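Local atomic coordinates of ofchtiv-allosamidin (Ostrinia furnacalis, PDB entry 6JMB), a protein that probably hydrolyses chitin as an insect group IV chitinase of glycosyl hydrolase family 18, and binds the inhibitor allosamidin in its active-site pocket. Residues Leu243-Phe249 with Leu339-Trp345. Numbering follows the deposited sequence. Where two conformers were deposited one is given.
Sequences LVMGVPF and LRGIMLW. With AMI (allosamizoline), chain C; NAA (2-acetamido-2-deoxy-beta-D-allopyranose), chain B.
One face of the Phe-249 ring carries the CD1 methyl of Leu-344, which sits 3.2 Å above the ring plane in a CH-pi contact, shifted toward the CE2 rim. Strands 243-248 and 341-345 are neighbouring parallel strands of the TIM barrel of family 18. Leu-344 has its CG wedged between backbone N and carbonyl carbon (chi1 59°), and this rotation lays CD1 over the ring. The other flat group, the Trp-345 indole, is stacked against allosamizoline, with AMI C5 3.5 Å above its plane. At the indole edge, in plane, NE1 donates to the acetamido O7 of the neighbouring NAA. Replacing Trp-345 by alanine removes the indole and would probably leave allosamizoline without its stacking partner and NAA O7 without this N-H.

Strand 341-345, the last of the barrel, also pairs with the first, 5-11, and so closes it. Val-244, Met-343 and Trp-345 lie on the face that meets the inhibitor. Met-245, Val-247, Ile-342 and Leu-344 lie on the other face. There Met-245 and Val-247 pack on helix 324-336, and Val-247 CG2 meets Ile-342 CG2 at 3.7 Å. Six backbone hydrogen bonds run along the pair. At the pocket end, Phe-249 N donates to Trp-345 O over 2.8 Å, at a nearly straight 173°.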
loop_
_atom_site.group_PDB
_atom_site.type_symbol
_atom_site.label_atom_id
_atom_site.label_comp_id
_atom_site.label_asym_id
_atom_site.label_seq_id
_atom_site.Cartn_x
_atom_site.Cartn_y
_atom_site.Cartn_z
ATOM N N LEU A 243 0.891 -4.909 -13.699
ATOM C CA LEU A 243 0.042 -5.042 -12.519
ATOM C C LEU A 243 0.901 -5.570 -11.379
ATOM O O LEU A 243 1.355 -6.719 -11.411
ATOM C CB LEU A 243 -1.130 -5.980 -12.793
ATOM C CG LEU A 243 -2.354 -5.843 -11.871
ATOM C CD1 LEU A 243 -3.520 -6.628 -12.443
ATOM C CD2 LEU A 243 -2.099 -6.296 -10.438
ATOM N N VAL A 244 1.113 -4.734 -10.373
ATOM C CA VAL A 244 1.875 -5.098 -9.187
ATOM C C VAL A 244 0.884 -5.197 -8.038
ATOM O O VAL A 244 0.175 -4.228 -7.733
ATOM C CB VAL A 244 2.986 -4.079 -8.900
ATOM C CG1 VAL A 244 3.802 -4.507 -7.691
ATOM C CG2 VAL A 244 3.890 -3.924 -10.122
ATOM N N MET A 245 0.813 -6.366 -7.418
ATOM C CA MET A 245 -0.259 -6.667 -6.478
ATOM C C MET A 245 0.139 -6.250 -5.068
ATOM O O MET A 245 1.153 -6.720 -4.538
ATOM C CB MET A 245 -0.577 -8.158 -6.512
ATOM C CG MET A 245 -1.872 -8.497 -5.804
ATOM S SD MET A 245 -2.151 -10.275 -5.702
ATOM C CE MET A 245 -1.256 -10.658 -4.200
ATOM N N GLY A 246 -0.668 -5.388 -4.458
ATOM C CA GLY A 246 -0.371 -4.930 -3.113
ATOM C C GLY A 246 -0.666 -5.982 -2.060
ATOM O O GLY A 246 -1.598 -6.782 -2.181
ATOM N N VAL A 247 0.157 -5.975 -1.012
ATOM C CA VAL A 247 -0.074 -6.776 0.194
ATOM C C VAL A 247 0.188 -5.912 1.416
ATOM O O VAL A 247 0.998 -4.976 1.385
ATOM C CB VAL A 247 0.831 -8.032 0.243
ATOM C CG1 VAL A 247 0.569 -8.932 -0.962
ATOM C CG2 VAL A 247 2.309 -7.637 0.319
ATOM N N PRO A 248 -0.513 -6.201 2.517
ATOM C CA PRO A 248 -0.351 -5.386 3.730
ATOM C C PRO A 248 0.591 -6.007 4.752
ATOM O O PRO A 248 0.549 -7.217 4.993
ATOM C CB PRO A 248 -1.776 -5.345 4.291
ATOM C CG PRO A 248 -2.323 -6.720 3.938
ATOM C CD PRO A 248 -1.664 -7.125 2.623
ATOM N N PHE A 249 1.421 -5.179 5.387
ATOM C CA PHE A 249 2.239 -5.586 6.522
ATOM C C PHE A 249 1.622 -5.127 7.839
ATOM O O PHE A 249 2.328 -4.975 8.842
ATOM C CB PHE A 249 3.664 -5.040 6.396
ATOM C CG PHE A 249 4.552 -5.796 5.436
ATOM C CD1 PHE A 249 4.042 -6.669 4.478
ATOM C CD2 PHE A 249 5.922 -5.621 5.509
ATOM C CE1 PHE A 249 4.897 -7.346 3.604
ATOM C CE2 PHE A 249 6.780 -6.290 4.647
ATOM C CZ PHE A 249 6.271 -7.159 3.694
ATOM N N LEU A 339 1.668 -11.948 -12.659
ATOM C CA LEU A 339 1.699 -10.531 -12.337
ATOM C C LEU A 339 3.142 -10.042 -12.253
ATOM O O LEU A 339 4.076 -10.811 -12.012
ATOM C CB LEU A 339 0.968 -10.270 -11.022
ATOM C CG LEU A 339 -0.488 -10.731 -10.960
ATOM C CD1 LEU A 339 -1.138 -10.257 -9.662
ATOM C CD2 LEU A 339 -1.267 -10.239 -12.186
ATOM N N ARG A 340 3.314 -8.732 -12.454
ATOM C CA ARG A 340 4.648 -8.147 -12.510
ATOM C C ARG A 340 5.382 -8.251 -11.178
ATOM O O ARG A 340 6.616 -8.302 -11.150
ATOM C CB ARG A 340 4.544 -6.694 -12.954
ATOM C CG ARG A 340 5.870 -5.956 -13.004
ATOM C CD ARG A 340 6.806 -6.606 -14.019
ATOM N NE ARG A 340 8.094 -5.924 -14.101
ATOM C CZ ARG A 340 8.273 -4.718 -14.632
ATOM N NH1 ARG A 340 7.242 -4.047 -15.137
ATOM N NH2 ARG A 340 9.484 -4.182 -14.663
ATOM N N GLY A 341 4.659 -8.282 -10.066
ATOM C CA GLY A 341 5.328 -8.438 -8.794
ATOM C C GLY A 341 4.403 -8.111 -7.645
ATOM O O GLY A 341 3.175 -8.165 -7.773
ATOM N N ILE A 342 5.028 -7.762 -6.529
ATOM C CA ILE A 342 4.347 -7.533 -5.262
ATOM C C ILE A 342 4.719 -6.147 -4.761
ATOM O O ILE A 342 5.890 -5.747 -4.806
ATOM C CB ILE A 342 4.741 -8.599 -4.216
ATOM C CG1 ILE A 342 4.314 -9.991 -4.686
ATOM C CG2 ILE A 342 4.143 -8.287 -2.843
ATOM C CD1 ILE A 342 2.820 -10.167 -4.823
ATOM N N MET A 343 3.711 -5.407 -4.313
ATOM C CA MET A 343 3.882 -4.122 -3.655
ATOM C C MET A 343 3.472 -4.303 -2.200
ATOM O O MET A 343 2.550 -5.069 -1.906
ATOM C CB MET A 343 2.964 -3.086 -4.327
ATOM C CG MET A 343 2.928 -1.729 -3.670
ATOM S SD MET A 343 1.817 -0.583 -4.528
ATOM C CE MET A 343 0.203 -1.114 -3.956
ATOM N N LEU A 344 4.157 -3.624 -1.281
ATOM C CA LEU A 344 3.828 -3.766 0.126
ATOM C C LEU A 344 3.679 -2.417 0.809
ATOM O O LEU A 344 4.508 -1.521 0.639
ATOM C CB LEU A 344 4.862 -4.622 0.872
ATOM C CG LEU A 344 6.278 -4.067 0.807
ATOM C CD1 LEU A 344 6.971 -4.147 2.162
ATOM C CD2 LEU A 344 7.092 -4.826 -0.239
ATOM N N TRP A 345 2.618 -2.287 1.591
ATOM C CA TRP A 345 2.481 -1.204 2.556
ATOM C C TRP A 345 2.495 -1.855 3.930
ATOM O O TRP A 345 1.546 -2.569 4.279
ATOM C CB TRP A 345 1.162 -0.448 2.371
ATOM C CG TRP A 345 1.142 0.718 3.296
ATOM C CD1 TRP A 345 0.706 0.733 4.600
ATOM C CD2 TRP A 345 1.669 2.020 3.031
ATOM N NE1 TRP A 345 0.913 1.984 5.149
ATOM C CE2 TRP A 345 1.504 2.785 4.208
ATOM C CE3 TRP A 345 2.257 2.618 1.913
ATOM C CZ2 TRP A 345 1.908 4.118 4.292
ATOM C CZ3 TRP A 345 2.653 3.941 1.999
ATOM C CH2 TRP A 345 2.473 4.676 3.179
HETATM C C1 AMI C . -2.219 3.174 1.581
HETATM C C2 AMI C . -2.066 4.722 1.290
HETATM C C3 AMI C . -1.512 5.258 2.514
HETATM C C4 AMI C . -2.100 4.334 3.658
HETATM C C5 AMI C . -1.871 3.017 3.086
HETATM C C6 AMI C . -2.718 1.884 3.773
HETATM C C7 AMI C . -0.722 3.545 -0.016
HETATM C C8 AMI C . 0.732 4.336 -1.949
HETATM C C9 AMI C . 0.712 1.859 -1.293
HETATM N N2 AMI C . -1.257 4.811 0.267
HETATM N N7 AMI C . 0.239 3.254 -1.087
HETATM O O3 AMI C . -1.847 6.638 2.658
HETATM O O4 AMI C . -1.404 4.393 4.896
HETATM O O6 AMI C . -4.079 2.262 3.744
HETATM O O7 AMI C . -1.185 2.547 0.789
HETATM C C1 NAA B . -1.815 5.432 5.729
HETATM C C2 NAA B . -1.394 5.129 7.158
HETATM C C3 NAA B . -1.637 6.267 8.075
HETATM C C4 NAA B . -0.953 7.523 7.570
HETATM C C5 NAA B . -1.419 7.812 6.149
HETATM C C6 NAA B . -0.748 9.007 5.542
HETATM C C7 NAA B . -1.500 2.643 7.763
HETATM C C8 NAA B . -2.354 1.416 8.101
HETATM N N2 NAA B . -2.211 3.923 7.527
HETATM O O3 NAA B . -3.082 6.465 8.163
HETATM O O4 NAA B . -1.263 8.680 8.372
HETATM O O5 NAA B . -1.095 6.663 5.306
HETATM O O6 NAA B . -1.322 9.213 4.269
HETATM O O7 NAA B . -0.330 2.590 7.705
#